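PDB 1VKZ: phosphoribosylamine--glycine ligase from Thermotoga maritima, which joins glycine to 5-phosphoribosylamine at the expense of ATP, giving glycinamide ribonucleotide, ADP and phosphate in de novo purine biosynthesis. Local coordinates for residues Y144-D149 with G184-D189; T121-V126 with I188-A193; T349-G354 with A396-F401. All coordinates share one frame; numbering follows the deposited sequence.

Overall arrangement
Comparing three contacts of one enzyme shows how chemistry follows place in the fold. Interactions 1 and 2 belong to a single four-stranded antiparallel sheet of the ATP-grasp region: strand 186-190 pairs with 144-148 in interaction 1 and with 124-127 in interaction 2, the two sharing Ile188 and Asp189, their centres about 9 Å apart. Interaction 1 is buried and combines a regular ladder with an ionic pair and aliphatic packing; interaction 2, only partly buried, adds a long glutamate-arginine salt bridge past its paired residues. Interaction 3 is a surface contact of the C domain, its centre about 42 Å and 44 Å from their centres, with a single bridge and modest apolar packing.

Interaction 1. Residues Y144-D149 with G184-D189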
# COMPACT_ATOMS: atom_id res chain seq x y z
N TYR A 144 13.18 18.79 -8.21
CA TYR A 144 12.62 19.17 -6.91
C TYR A 144 11.55 18.21 -6.49
O TYR A 144 10.80 17.73 -7.32
CB TYR A 144 12.01 20.59 -6.93
CG TYR A 144 13.00 21.70 -7.25
CD1 TYR A 144 13.94 22.11 -6.32
CD2 TYR A 144 12.99 22.33 -8.49
CE1 TYR A 144 14.82 23.10 -6.59
CE2 TYR A 144 13.89 23.33 -8.78
CZ TYR A 144 14.80 23.71 -7.83
OH TYR A 144 15.70 24.70 -8.10
N VAL A 145 11.49 17.92 -5.19
CA VAL A 145 10.47 17.06 -4.64
C VAL A 145 9.74 17.80 -3.54
O VAL A 145 10.34 18.21 -2.56
CB VAL A 145 11.05 15.77 -4.07
CG1 VAL A 145 9.91 14.81 -3.72
CG2 VAL A 145 12.02 15.16 -5.05
N ILE A 146 8.45 17.99 -3.74
CA ILE A 146 7.58 18.62 -2.77
C ILE A 146 6.59 17.56 -2.34
O ILE A 146 6.07 16.85 -3.18
CB ILE A 146 6.82 19.79 -3.43
CG1 ILE A 146 7.79 20.91 -3.85
CG2 ILE A 146 5.74 20.33 -2.54
CD1 ILE A 146 8.44 21.69 -2.70
N LYS A 147 6.35 17.46 -1.05
CA LYS A 147 5.45 16.47 -0.51
C LYS A 147 4.48 17.11 0.45
O LYS A 147 4.88 17.73 1.43
CB LYS A 147 6.24 15.40 0.25
CG LYS A 147 7.46 14.87 -0.47
CD LYS A 147 7.88 13.54 0.16
CE LYS A 147 9.35 13.56 0.53
NZ LYS A 147 9.86 12.23 1.01
N ALA A 148 3.20 16.92 0.19
CA ALA A 148 2.15 17.34 1.11
C ALA A 148 2.27 16.68 2.48
O ALA A 148 2.44 15.49 2.57
CB ALA A 148 0.81 17.00 0.52
N ASP A 149 2.18 17.46 3.54
CA ASP A 149 2.22 16.88 4.88
C ASP A 149 1.18 15.79 5.05
O ASP A 149 1.49 14.69 5.52
CB ASP A 149 2.01 17.92 5.99
CG ASP A 149 2.19 17.32 7.41
OD1 ASP A 149 2.93 16.34 7.55
OD2 ASP A 149 1.65 17.75 8.45
N GLY A 184 -1.78 22.78 3.98
CA GLY A 184 -0.86 22.73 5.10
C GLY A 184 0.57 22.56 4.61
O GLY A 184 0.83 22.56 3.40
N PRO A 185 1.49 22.39 5.56
CA PRO A 185 2.90 22.44 5.25
C PRO A 185 3.29 21.43 4.20
O PRO A 185 2.54 20.46 3.96
CB PRO A 185 3.56 22.07 6.59
CG PRO A 185 2.51 22.35 7.64
CD PRO A 185 1.22 22.11 6.98
N VAL A 186 4.44 21.66 3.57
CA VAL A 186 5.04 20.70 2.67
C VAL A 186 6.48 20.42 3.06
O VAL A 186 7.18 21.26 3.60
CB VAL A 186 4.98 21.14 1.20
CG1 VAL A 186 3.56 21.38 0.78
CG2 VAL A 186 5.85 22.38 0.94
N VAL A 187 6.89 19.19 2.80
CA VAL A 187 8.30 18.82 2.87
C VAL A 187 8.95 19.14 1.52
O VAL A 187 8.39 18.87 0.45
CB VAL A 187 8.50 17.29 3.18
CG1 VAL A 187 9.98 16.95 3.41
CG2 VAL A 187 7.64 16.87 4.40
N ILE A 188 10.14 19.70 1.57
CA ILE A 188 10.94 19.83 0.39
C ILE A 188 12.02 18.79 0.60
O ILE A 188 12.72 18.84 1.59
CB ILE A 188 11.50 21.23 0.27
CG1 ILE A 188 10.38 22.26 0.60
CG2 ILE A 188 12.07 21.44 -1.14
CD1 ILE A 188 10.83 23.69 0.77
N ASP A 189 12.09 17.81 -0.28
CA ASP A 189 13.00 16.70 -0.09
C ASP A 189 14.09 16.79 -1.15
O ASP A 189 13.85 17.11 -2.32
CB ASP A 189 12.23 15.38 -0.21
CG ASP A 189 12.51 14.40 0.96
OD1 ASP A 189 13.22 14.78 1.91
OD2 ASP A 189 12.07 13.20 0.99
O HOH W 1 13.54 19.10 -3.70
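The flat peptide units of Lys147 and Val187 meet in register and exchange two hydrogen bonds. Lys147 N reaches Val187 O at 2.9 Å, and Val187 N reaches Lys147 O at 2.8 Å. A second flat group, the Asp189 carboxylate, takes the ammonium of Lys147 at OD2, while its OD1 forms a salt bridge with Lys111. The modelled separation of Lys147 NZ and Asp189 OD2, 2.4 Å, is too short to be trusted in detail: the pairing of charges is probable, but its exact geometry is doubtful. A bend at chi3 (-128°) in the lysine chain carries its end across to the aspartate.

The ladder is antiparallel, strand 144-148 running at 156° to strand 186-189, and these are the two central strands of a four-stranded antiparallel sheet in the ATP-grasp region. Both segments fall in the region predicted to bind ATP, and the Lys147 side chain lies about 6 Å from that of Glu285, a predicted magnesium ligand. Asp189 N donates to Val145 O at 2.9 Å.

On the opposite face of the sheet from Lys147, Ile146 sets CG2 against Val186 CB at 3.9 Å and lays CD1 alongside Ile188 CG1, also at 3.9 Å, beneath helices 130-137 and 163-175. With an alanine here both branches are lost, which would probably open a gap between Val186, Ile188 and those helices. At the far end Asp149 N donates to Pro185 O at 3.1 Å, while Asp149 OD1 is hydrogen-bonded to Ser106 OG and Val108 N.

Interaction 2. Residues T121-V126 with I188-A193; sequences TARFEV and IDEFLA
Phe124 and Asp189 face each other as a non-hydrogen-bonded antiparallel pair, with Glu125 and Ile188 forming the hydrogen-bonded pair beside them; the two short strands run at 174°. Ile188 N donates to Glu125 O at 2.8 Å, and Glu125 N returns a bond to Ile188 O, whose position is less certain. Past Phe124 the main chains still hold together, Glu190 N reaching Arg123 O at 2.7 Å.

Here a side chain takes over from the ladder. With its CG anti to the backbone N (chi1 163°), Glu190 extends back across the other segment, so that OE1 receives Arg123 N at 3.2 Å, the donor standing 44° out of the carboxylate plane. Its other oxygen makes a long salt bridge, 4.0 Å from OE2 to Arg123 NH2; Glu190 CB lies over one face of the guanidinium. Ala122 fills the adjoining corner, its CB 3.7 Å from Leu192 CD1 and 3.2 Å from Glu190 O. Asp189 OD1 comes within 3.3 Å of Arg123 O, two acceptors that cannot bond to each other. Lys111, the partner of that carboxylate oxygen, also donates to Ala122 O, and its charge probably eases the approach.

Strand 124-127 is an edge strand of this antiparallel sheet within the chain, and 186-190 lies between it and 144-148. Helix 107-116 covers the Phe124 face through Lys111 and Lys115, whereas helix 130-137 packs on Ile188 at the other face, where the Glu125 carboxylate pairs with Lys139.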
# COMPACT_ATOMS: atom_id res chain seq x y z
N THR A 121 17.45 9.27 5.61
CA THR A 121 16.44 9.85 4.76
C THR A 121 17.05 11.05 4.05
O THR A 121 18.10 11.51 4.42
CB THR A 121 15.19 10.21 5.62
OG1 THR A 121 14.11 10.61 4.78
CG2 THR A 121 15.42 11.42 6.53
N ALA A 122 16.37 11.53 3.03
CA ALA A 122 16.83 12.67 2.27
C ALA A 122 16.81 13.89 3.13
O ALA A 122 15.97 14.03 4.00
CB ALA A 122 15.95 12.89 1.05
N ARG A 123 17.75 14.78 2.85
CA ARG A 123 17.76 16.12 3.43
C ARG A 123 16.48 16.83 2.99
O ARG A 123 15.95 16.58 1.92
CB ARG A 123 19.01 16.85 2.94
CG ARG A 123 19.62 17.80 3.93
CD ARG A 123 20.92 18.45 3.43
NE ARG A 123 20.92 18.61 1.97
CZ ARG A 123 20.22 19.52 1.27
NH1 ARG A 123 19.42 20.39 1.89
NH2 ARG A 123 20.30 19.54 -0.05
N PHE A 124 15.98 17.71 3.84
CA PHE A 124 14.64 18.27 3.68
C PHE A 124 14.50 19.58 4.44
O PHE A 124 15.19 19.80 5.42
CB PHE A 124 13.60 17.28 4.26
CG PHE A 124 13.61 17.21 5.76
CD1 PHE A 124 14.50 16.36 6.43
CD2 PHE A 124 12.79 18.03 6.53
CE1 PHE A 124 14.54 16.34 7.83
CE2 PHE A 124 12.84 17.98 7.91
CZ PHE A 124 13.73 17.16 8.55
N GLU A 125 13.55 20.41 4.01
CA GLU A 125 13.08 21.54 4.82
C GLU A 125 11.57 21.48 4.87
O GLU A 125 10.94 20.76 4.09
CB GLU A 125 13.49 22.87 4.19
CG GLU A 125 14.98 23.12 4.02
CD GLU A 125 15.71 23.47 5.31
OE1 GLU A 125 15.11 23.38 6.41
OE2 GLU A 125 16.90 23.84 5.22
N VAL A 126 10.98 22.25 5.78
CA VAL A 126 9.53 22.36 5.88
C VAL A 126 9.06 23.76 5.49
O VAL A 126 9.48 24.76 6.07
CB VAL A 126 9.03 22.07 7.31
CG1 VAL A 126 7.49 22.20 7.39
CG2 VAL A 126 9.50 20.67 7.76
N ILE A 188 10.14 19.70 1.57
CA ILE A 188 10.94 19.83 0.39
C ILE A 188 12.02 18.79 0.60
O ILE A 188 12.72 18.84 1.59
CB ILE A 188 11.50 21.23 0.27
CG1 ILE A 188 10.38 22.26 0.60
CG2 ILE A 188 12.07 21.44 -1.14
CD1 ILE A 188 10.83 23.69 0.77
N ASP A 189 12.09 17.81 -0.28
CA ASP A 189 13.00 16.70 -0.09
C ASP A 189 14.09 16.79 -1.15
O ASP A 189 13.85 17.11 -2.32
CB ASP A 189 12.23 15.38 -0.21
CG ASP A 189 12.51 14.40 0.96
OD1 ASP A 189 13.22 14.78 1.91
OD2 ASP A 189 12.07 13.20 0.99
N GLU A 190 15.31 16.54 -0.72
CA GLU A 190 16.41 16.41 -1.63
C GLU A 190 16.13 15.19 -2.49
O GLU A 190 15.94 14.10 -1.96
CB GLU A 190 17.68 16.24 -0.81
CG GLU A 190 18.87 15.71 -1.55
CD GLU A 190 19.97 15.24 -0.61
OE1 GLU A 190 19.69 14.42 0.33
OE2 GLU A 190 21.11 15.73 -0.83
N PHE A 191 16.08 15.38 -3.81
CA PHE A 191 15.86 14.27 -4.74
C PHE A 191 17.05 13.38 -4.72
O PHE A 191 18.18 13.86 -4.68
CB PHE A 191 15.64 14.76 -6.14
CG PHE A 191 15.35 13.67 -7.13
CD1 PHE A 191 14.11 13.04 -7.16
CD2 PHE A 191 16.32 13.32 -8.10
CE1 PHE A 191 13.85 12.02 -8.11
CE2 PHE A 191 16.07 12.32 -9.05
CZ PHE A 191 14.83 11.68 -9.06
N LEU A 192 16.78 12.07 -4.70
CA LEU A 192 17.77 11.01 -4.64
C LEU A 192 17.75 10.20 -5.93
O LEU A 192 16.78 9.52 -6.25
CB LEU A 192 17.44 10.09 -3.45
CG LEU A 192 17.57 10.76 -2.09
CD1 LEU A 192 17.07 9.89 -0.89
CD2 LEU A 192 18.99 11.22 -1.87
N ALA A 193 18.84 10.28 -6.69
CA ALA A 193 19.05 9.32 -7.74
C ALA A 193 18.97 7.93 -7.11
O ALA A 193 19.44 7.72 -5.97
CB ALA A 193 20.37 9.53 -8.36

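Interaction 3. Residues T349-G354 with A396-F401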
# COMPACT_ATOMS: atom_id res chain seq x y z
N THR A 349 -17.66 -10.22 -17.38
CA THR A 349 -17.69 -11.66 -17.62
C THR A 349 -16.41 -12.27 -17.07
O THR A 349 -15.31 -11.77 -17.29
CB THR A 349 -17.88 -11.96 -19.11
OG1 THR A 349 -19.28 -11.94 -19.42
CG2 THR A 349 -17.48 -13.39 -19.42
N LEU A 350 -16.60 -13.34 -16.31
CA LEU A 350 -15.52 -14.02 -15.59
C LEU A 350 -15.43 -15.45 -16.07
O LEU A 350 -16.44 -16.05 -16.42
CB LEU A 350 -15.79 -14.07 -14.09
CG LEU A 350 -15.61 -12.83 -13.22
CD1 LEU A 350 -15.90 -13.27 -11.80
CD2 LEU A 350 -14.22 -12.18 -13.32
N PRO A 351 -14.22 -16.01 -16.10
CA PRO A 351 -14.05 -17.44 -16.38
C PRO A 351 -14.55 -18.40 -15.30
O PRO A 351 -14.89 -17.99 -14.19
CB PRO A 351 -12.53 -17.57 -16.54
CG PRO A 351 -11.97 -16.41 -15.82
CD PRO A 351 -12.94 -15.31 -15.97
N GLU A 352 -14.56 -19.70 -15.64
CA GLU A 352 -14.88 -20.77 -14.69
C GLU A 352 -13.87 -20.78 -13.53
O GLU A 352 -14.27 -20.85 -12.37
CB GLU A 352 -14.92 -22.13 -15.39
N GLU A 353 -12.58 -20.69 -13.84
CA GLU A 353 -11.56 -20.68 -12.78
C GLU A 353 -10.46 -19.62 -12.96
O GLU A 353 -10.47 -18.84 -13.91
CB GLU A 353 -11.01 -22.10 -12.52
CG GLU A 353 -10.09 -22.70 -13.58
CD GLU A 353 -9.70 -24.14 -13.24
OE1 GLU A 353 -9.32 -24.40 -12.06
OE2 GLU A 353 -9.79 -25.03 -14.12
N GLY A 354 -9.55 -19.59 -11.99
CA GLY A 354 -8.49 -18.59 -11.93
C GLY A 354 -8.49 -17.88 -10.58
O GLY A 354 -9.54 -17.65 -10.00
N ALA A 396 -6.20 -12.78 -17.61
CA ALA A 396 -6.71 -11.45 -17.92
C ALA A 396 -7.45 -11.42 -19.29
O ALA A 396 -8.46 -10.69 -19.45
CB ALA A 396 -5.58 -10.42 -17.85
N GLU A 397 -6.97 -12.23 -20.25
CA GLU A 397 -7.62 -12.37 -21.56
C GLU A 397 -9.00 -13.03 -21.46
O GLU A 397 -9.86 -12.77 -22.29
CB GLU A 397 -6.75 -13.19 -22.53
CG GLU A 397 -5.34 -12.64 -22.81
CD GLU A 397 -4.34 -13.75 -23.19
OE1 GLU A 397 -4.74 -14.70 -23.91
OE2 GLU A 397 -3.15 -13.68 -22.80
N LYS A 398 -9.21 -13.87 -20.44
CA LYS A 398 -10.52 -14.55 -20.24
C LYS A 398 -11.55 -13.65 -19.56
O LYS A 398 -12.74 -13.95 -19.53
CB LYS A 398 -10.36 -15.81 -19.38
CG LYS A 398 -9.69 -16.99 -20.05
CD LYS A 398 -9.90 -18.27 -19.21
CE LYS A 398 -9.12 -19.46 -19.76
NZ LYS A 398 -7.65 -19.22 -19.67
N VAL A 399 -11.07 -12.56 -19.00
CA VAL A 399 -11.89 -11.70 -18.16
C VAL A 399 -12.25 -10.50 -19.01
O VAL A 399 -11.35 -9.90 -19.60
CB VAL A 399 -11.14 -11.28 -16.87
CG1 VAL A 399 -11.95 -10.28 -16.09
CG2 VAL A 399 -10.85 -12.47 -15.99
N HIS A 400 -13.54 -10.15 -19.08
CA HIS A 400 -13.96 -9.02 -19.92
C HIS A 400 -14.92 -8.06 -19.24
O HIS A 400 -15.82 -8.46 -18.50
CB HIS A 400 -14.58 -9.53 -21.20
CG HIS A 400 -15.40 -8.52 -21.97
ND1 HIS A 400 -14.84 -7.47 -22.66
CD2 HIS A 400 -16.73 -8.48 -22.23
CE1 HIS A 400 -15.80 -6.79 -23.28
NE2 HIS A 400 -16.95 -7.38 -23.03
N PHE A 401 -14.70 -6.79 -19.50
CA PHE A 401 -15.71 -5.78 -19.32
C PHE A 401 -15.30 -4.65 -20.21
O PHE A 401 -14.15 -4.59 -20.62
CB PHE A 401 -15.87 -5.34 -17.87
CG PHE A 401 -14.60 -4.87 -17.23
CD1 PHE A 401 -13.72 -5.77 -16.64
CD2 PHE A 401 -14.27 -3.51 -17.22
CE1 PHE A 401 -12.58 -5.34 -16.04
CE2 PHE A 401 -13.10 -3.08 -16.62
CZ PHE A 401 -12.27 -3.99 -16.04
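Pro351 lays its ring obliquely across Val399 and the aliphatic stem of Lys398. Its CD comes to 3.5 Å from Val399 CG2, and its CB to 3.8 Å from Lys398 CD. The lysine thus offers its methylenes to the proline, while a bend at chi4 turns the amino end away from it. Val399 has CG1 anti to the backbone N (chi1 174°), which sends its two methyls to different neighbours: CG2 to the proline, and CG1 to Leu350, whose CD2 lies alongside at 4.1 Å.

Beside this packing the main chains meet in a single antiparallel bridge. Thr349 N donates to His400 O at 2.8 Å and His400 N to Thr349 O at 3.0 Å. The same Thr349 oxygen also receives a CA-H contact from Val399. The bridge joins the loop that leads into strand 356-364 to the chain just after helix 385-398, where Val399 N still bonds back to Ala396 O and Lys404 binds the carbonyls of Ala396 and Val399.

Within the C domain, the Val399 side chain packs on the sheet, touching Leu333, Ile356, Leu376 and Cys378, and Leu350 reaches Ile356, Phe358 and Leu368. With the polar bonds made wholly by backbone atoms and the side chains meeting through carbon alone, the contact relies on main-chain pairing and apolar fit, and no charge pairing between the two segments supports it.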